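Local coordinates for protein Uly1 (Catenovulum maritimum, PDB 7DRQ) that probably cleaves the algal polysaccharide ulvan as a calcium-binding lyase of polysaccharide lyase family 24, at residues Y32-G43 and F98-H108. Numbering follows the deposited sequence.
Sequences YIEGQKYNYAYG and FEGRWWVGETH
Y32 lies against two successive tryptophans, its inner atoms meeting W103 and its outer ones W102. CB sits over the centre of the W103 indole, 3.6 Å from the centroid of its six-membered ring, a CH-pi contact. CG, placed anti to the backbone N (chi1 174°), carries the phenol on past W103, where CD1 packs on CB of that tryptophan. CE1 lies 3.5 Å from W102 CH2, which covers one face of the phenol; CZ and OH border the same carbon. R101 CB lies on the other face of W103, so the indole is held between Y32 and R101. Replacing W103 with alanine strips the surface facing Y32 CB and the Q36 amide, and would probably leave the phenol free to shift.

Farther along, a short parallel pairing joins the segments: G105 N donates to N39 O (2.7 Å), and G105 O accepts from A41 N. Glycine suits this approach, for a CB would stand close to N39 O, Y40 CB and Y38 CE1. Beyond it, H108 turns its edge to the Y42 face, centroids 4.3 Å apart and planes at 87°. E106 OE1 takes both ND1 and N of H108 from one face of its carboxylate, fixing the imidazole's rotation, while OE2 bonds H129. Aromatic contacts thus flank the parallel pairing in this propeller-family protein, with a carboxylate setting the ring at the H108 end.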
loop_
_atom_site.group_PDB
_atom_site.type_symbol
_atom_site.label_atom_id
_atom_site.label_comp_id
_atom_site.label_asym_id
_atom_site.label_seq_id
_atom_site.Cartn_x
_atom_site.Cartn_y
_atom_site.Cartn_z
ATOM N N TYR A 32 5.862 27.582 8.490
ATOM C CA TYR A 32 5.462 27.043 9.782
ATOM C C TYR A 32 4.996 28.148 10.730
ATOM O O TYR A 32 5.523 29.262 10.712
ATOM C CB TYR A 32 6.654 26.302 10.376
ATOM C CG TYR A 32 6.470 25.800 11.780
ATOM C CD1 TYR A 32 5.530 24.815 12.068
ATOM C CD2 TYR A 32 7.269 26.281 12.817
ATOM C CE1 TYR A 32 5.371 24.340 13.362
ATOM C CE2 TYR A 32 7.117 25.810 14.110
ATOM C CZ TYR A 32 6.168 24.841 14.373
ATOM O OH TYR A 32 6.022 24.369 15.656
ATOM N N ILE A 33 4.015 27.824 11.576
ATOM C CA ILE A 33 3.535 28.680 12.662
ATOM C C ILE A 33 3.541 27.823 13.926
ATOM O O ILE A 33 2.840 26.817 13.979
ATOM C CB ILE A 33 2.108 29.192 12.399
ATOM C CG1 ILE A 33 2.028 30.055 11.140
ATOM C CG2 ILE A 33 1.545 29.933 13.625
ATOM C CD1 ILE A 33 0.593 30.364 10.732
ATOM N N GLU A 34 4.290 28.261 14.939
ATOM C CA GLU A 34 4.406 27.556 16.220
ATOM C C GLU A 34 3.052 27.497 16.929
ATOM O O GLU A 34 2.410 28.503 16.894
ATOM C CB GLU A 34 5.497 28.163 17.094
ATOM C CG GLU A 34 5.827 27.343 18.327
ATOM C CD GLU A 34 4.801 27.475 19.406
ATOM O OE1 GLU A 34 4.647 26.607 20.292
ATOM O OE2 GLU A 34 4.067 28.451 19.368
ATOM N N GLY A 35 2.638 26.363 17.552
ATOM C CA GLY A 35 1.331 26.229 18.125
ATOM C C GLY A 35 0.263 25.823 17.139
ATOM O O GLY A 35 -0.876 25.588 17.556
ATOM N N GLN A 36 0.586 25.728 15.847
ATOM C CA GLN A 36 -0.412 25.321 14.869
ATOM C C GLN A 36 -0.823 23.869 15.083
ATOM O O GLN A 36 -0.041 23.036 15.553
ATOM C CB GLN A 36 0.113 25.486 13.437
ATOM C CG GLN A 36 1.176 24.448 13.031
ATOM C CD GLN A 36 1.512 24.481 11.548
ATOM O OE1 GLN A 36 2.251 25.356 11.081
ATOM N NE2 GLN A 36 0.966 23.526 10.796
ATOM N N LYS A 37 -2.069 23.567 14.725
ATOM C CA LYS A 37 -2.464 22.173 14.576
ATOM C C LYS A 37 -1.734 21.560 13.386
ATOM O O LYS A 37 -1.169 22.256 12.534
ATOM C CB LYS A 37 -3.980 22.061 14.397
ATOM C CG LYS A 37 -4.782 22.491 15.622
ATOM C CD LYS A 37 -6.277 22.304 15.407
ATOM C CE LYS A 37 -7.080 23.193 16.355
ATOM N NZ LYS A 37 -7.193 24.597 15.838
ATOM N N TYR A 38 -1.730 20.229 13.336
ATOM C CA TYR A 38 -0.976 19.509 12.294
ATOM C C TYR A 38 -1.841 19.403 11.050
ATOM O O TYR A 38 -2.655 18.489 10.906
ATOM C CB TYR A 38 -0.538 18.146 12.806
ATOM C CG TYR A 38 0.695 17.571 12.124
ATOM C CD1 TYR A 38 1.069 17.970 10.846
ATOM C CD2 TYR A 38 1.473 16.616 12.767
ATOM C CE1 TYR A 38 2.203 17.425 10.221
ATOM C CE2 TYR A 38 2.592 16.082 12.170
ATOM C CZ TYR A 38 2.956 16.482 10.900
ATOM O OH TYR A 38 4.077 15.928 10.337
ATOM N N ASN A 39 -1.670 20.348 10.132
ATOM C CA ASN A 39 -2.424 20.338 8.889
ATOM C C ASN A 39 -1.916 19.217 7.984
ATOM O O ASN A 39 -0.961 18.501 8.307
ATOM C CB ASN A 39 -2.331 21.708 8.221
ATOM C CG ASN A 39 -2.834 22.806 9.126
ATOM O OD1 ASN A 39 -3.894 22.675 9.737
ATOM N ND2 ASN A 39 -2.071 23.885 9.236
ATOM N N TYR A 40 -2.565 19.051 6.831
ATOM C CA TYR A 40 -2.265 17.900 5.991
ATOM C C TYR A 40 -2.690 18.177 4.554
ATOM O O TYR A 40 -3.600 18.970 4.299
ATOM C CB TYR A 40 -2.954 16.637 6.532
ATOM C CG TYR A 40 -4.463 16.744 6.633
ATOM C CD1 TYR A 40 -5.066 17.250 7.781
ATOM C CD2 TYR A 40 -5.282 16.346 5.581
ATOM C CE1 TYR A 40 -6.453 17.349 7.885
ATOM C CE2 TYR A 40 -6.668 16.441 5.673
ATOM C CZ TYR A 40 -7.244 16.946 6.826
ATOM O OH TYR A 40 -8.617 17.046 6.923
ATOM N N ALA A 41 -2.023 17.507 3.622
ATOM C CA ALA A 41 -2.243 17.734 2.200
ATOM C C ALA A 41 -3.180 16.712 1.573
ATOM O O ALA A 41 -3.849 17.022 0.577
ATOM C CB ALA A 41 -0.904 17.720 1.454
ATOM N N TYR A 42 -3.267 15.513 2.139
ATOM C CA TYR A 42 -4.122 14.492 1.552
ATOM C C TYR A 42 -5.056 13.924 2.607
ATOM O O TYR A 42 -6.109 14.512 2.876
ATOM C CB TYR A 42 -3.251 13.427 0.887
ATOM C CG TYR A 42 -2.425 14.040 -0.221
ATOM C CD1 TYR A 42 -2.997 14.336 -1.447
ATOM C CD2 TYR A 42 -1.090 14.379 -0.016
ATOM C CE1 TYR A 42 -2.257 14.925 -2.455
ATOM C CE2 TYR A 42 -0.335 14.960 -1.022
ATOM C CZ TYR A 42 -0.926 15.231 -2.239
ATOM O OH TYR A 42 -0.181 15.811 -3.244
ATOM N N GLY A 43 -4.676 12.802 3.239
ATOM C CA GLY A 43 -5.452 12.270 4.339
ATOM C C GLY A 43 -4.945 12.777 5.675
ATOM O O GLY A 43 -3.865 13.339 5.783
ATOM N N PHE A 98 5.031 17.390 3.648
ATOM C CA PHE A 98 4.878 17.664 2.226
ATOM C C PHE A 98 6.149 18.324 1.705
ATOM O O PHE A 98 6.415 19.492 2.011
ATOM C CB PHE A 98 3.665 18.552 1.960
ATOM C CG PHE A 98 3.368 18.711 0.491
ATOM C CD1 PHE A 98 2.578 17.779 -0.169
ATOM C CD2 PHE A 98 3.904 19.766 -0.235
ATOM C CE1 PHE A 98 2.308 17.905 -1.526
ATOM C CE2 PHE A 98 3.646 19.897 -1.599
ATOM C CZ PHE A 98 2.851 18.967 -2.245
ATOM N N GLU A 99 6.930 17.575 0.925
ATOM C CA GLU A 99 8.159 18.068 0.300
ATOM C C GLU A 99 9.034 18.829 1.295
ATOM O O GLU A 99 9.509 19.936 1.029
ATOM C CB GLU A 99 7.829 18.930 -0.929
ATOM C CG GLU A 99 7.096 18.142 -2.031
ATOM C CD GLU A 99 6.608 19.012 -3.181
ATOM O OE1 GLU A 99 5.914 18.488 -4.077
ATOM O OE2 GLU A 99 6.902 20.219 -3.175
ATOM N N GLY A 100 9.236 18.230 2.467
ATOM C CA GLY A 100 10.096 18.797 3.482
ATOM C C GLY A 100 9.396 19.691 4.484
ATOM O O GLY A 100 9.970 19.977 5.543
ATOM N N ARG A 101 8.174 20.142 4.179
ATOM C CA ARG A 101 7.394 20.987 5.081
ATOM C C ARG A 101 6.742 20.064 6.088
ATOM O O ARG A 101 5.613 19.606 5.908
ATOM C CB ARG A 101 6.360 21.802 4.315
ATOM C CG ARG A 101 6.960 22.964 3.531
ATOM C CD ARG A 101 7.616 22.510 2.224
ATOM N NE ARG A 101 7.701 23.615 1.266
ATOM C CZ ARG A 101 8.350 23.553 0.105
ATOM N NH1 ARG A 101 8.970 22.436 -0.254
ATOM N NH2 ARG A 101 8.368 24.607 -0.711
ATOM N N TRP A 102 7.472 19.799 7.175
ATOM C CA TRP A 102 7.122 18.711 8.074
ATOM C C TRP A 102 5.867 19.002 8.884
ATOM O O TRP A 102 5.304 18.074 9.469
ATOM C CB TRP A 102 8.296 18.409 9.008
ATOM C CG TRP A 102 8.864 19.630 9.674
ATOM C CD1 TRP A 102 9.954 20.348 9.273
ATOM C CD2 TRP A 102 8.365 20.281 10.853
ATOM N NE1 TRP A 102 10.165 21.404 10.129
ATOM C CE2 TRP A 102 9.204 21.386 11.107
ATOM C CE3 TRP A 102 7.292 20.036 11.720
ATOM C CZ2 TRP A 102 9.005 22.246 12.192
ATOM C CZ3 TRP A 102 7.094 20.892 12.795
ATOM C CH2 TRP A 102 7.949 21.985 13.018
ATOM N N TRP A 103 5.420 20.258 8.929
ATOM C CA TRP A 103 4.171 20.615 9.598
ATOM C C TRP A 103 2.943 20.409 8.711
ATOM O O TRP A 103 1.824 20.707 9.146
ATOM C CB TRP A 103 4.234 22.074 10.078
ATOM C CG TRP A 103 4.519 22.997 8.931
ATOM C CD1 TRP A 103 3.603 23.612 8.137
ATOM C CD2 TRP A 103 5.809 23.355 8.410
ATOM N NE1 TRP A 103 4.233 24.350 7.165
ATOM C CE2 TRP A 103 5.589 24.207 7.306
ATOM C CE3 TRP A 103 7.126 23.046 8.774
ATOM C CZ2 TRP A 103 6.634 24.755 6.559
ATOM C CZ3 TRP A 103 8.170 23.593 8.025
ATOM C CH2 TRP A 103 7.913 24.439 6.931
ATOM N N VAL A 104 3.110 19.920 7.483
ATOM C CA VAL A 104 1.987 19.515 6.643
ATOM C C VAL A 104 2.068 18.009 6.455
ATOM O O VAL A 104 2.952 17.510 5.746
ATOM C CB VAL A 104 1.975 20.236 5.288
ATOM C CG1 VAL A 104 0.771 19.761 4.477
ATOM C CG2 VAL A 104 1.926 21.739 5.486
ATOM N N GLY A 105 1.123 17.290 7.052
ATOM C CA GLY A 105 1.165 15.835 7.018
ATOM C C GLY A 105 0.900 15.287 5.624
ATOM O O GLY A 105 0.082 15.811 4.864
ATOM N N GLU A 106 1.586 14.196 5.295
ATOM C CA GLU A 106 1.631 13.696 3.923
ATOM C C GLU A 106 1.394 12.182 3.957
ATOM O O GLU A 106 2.318 11.404 4.203
ATOM C CB GLU A 106 2.976 14.104 3.300
ATOM C CG GLU A 106 3.481 13.386 2.076
ATOM C CD GLU A 106 2.569 13.432 0.864
ATOM O OE1 GLU A 106 1.498 12.815 0.932
ATOM O OE2 GLU A 106 2.956 14.015 -0.186
ATOM N N THR A 107 0.143 11.754 3.729
ATOM C CA THR A 107 -0.192 10.342 3.903
ATOM C C THR A 107 0.307 9.448 2.770
ATOM O O THR A 107 0.145 8.228 2.869
ATOM C CB THR A 107 -1.709 10.144 4.087
ATOM O OG1 THR A 107 -2.438 10.864 3.084
ATOM C CG2 THR A 107 -2.153 10.609 5.491
ATOM N N HIS A 108 0.905 9.996 1.702
ATOM C CA HIS A 108 1.619 9.117 0.782
ATOM C C HIS A 108 2.797 8.455 1.472
ATOM O O HIS A 108 3.217 7.360 1.079
ATOM C CB HIS A 108 2.154 9.882 -0.433
ATOM C CG HIS A 108 1.088 10.369 -1.364
ATOM N ND1 HIS A 108 0.438 11.574 -1.184
ATOM C CD2 HIS A 108 0.575 9.827 -2.494
ATOM C CE1 HIS A 108 -0.442 11.742 -2.157
ATOM N NE2 HIS A 108 -0.372 10.700 -2.969
HETATM O O HOH W 1 -1.719 13.994 4.048
#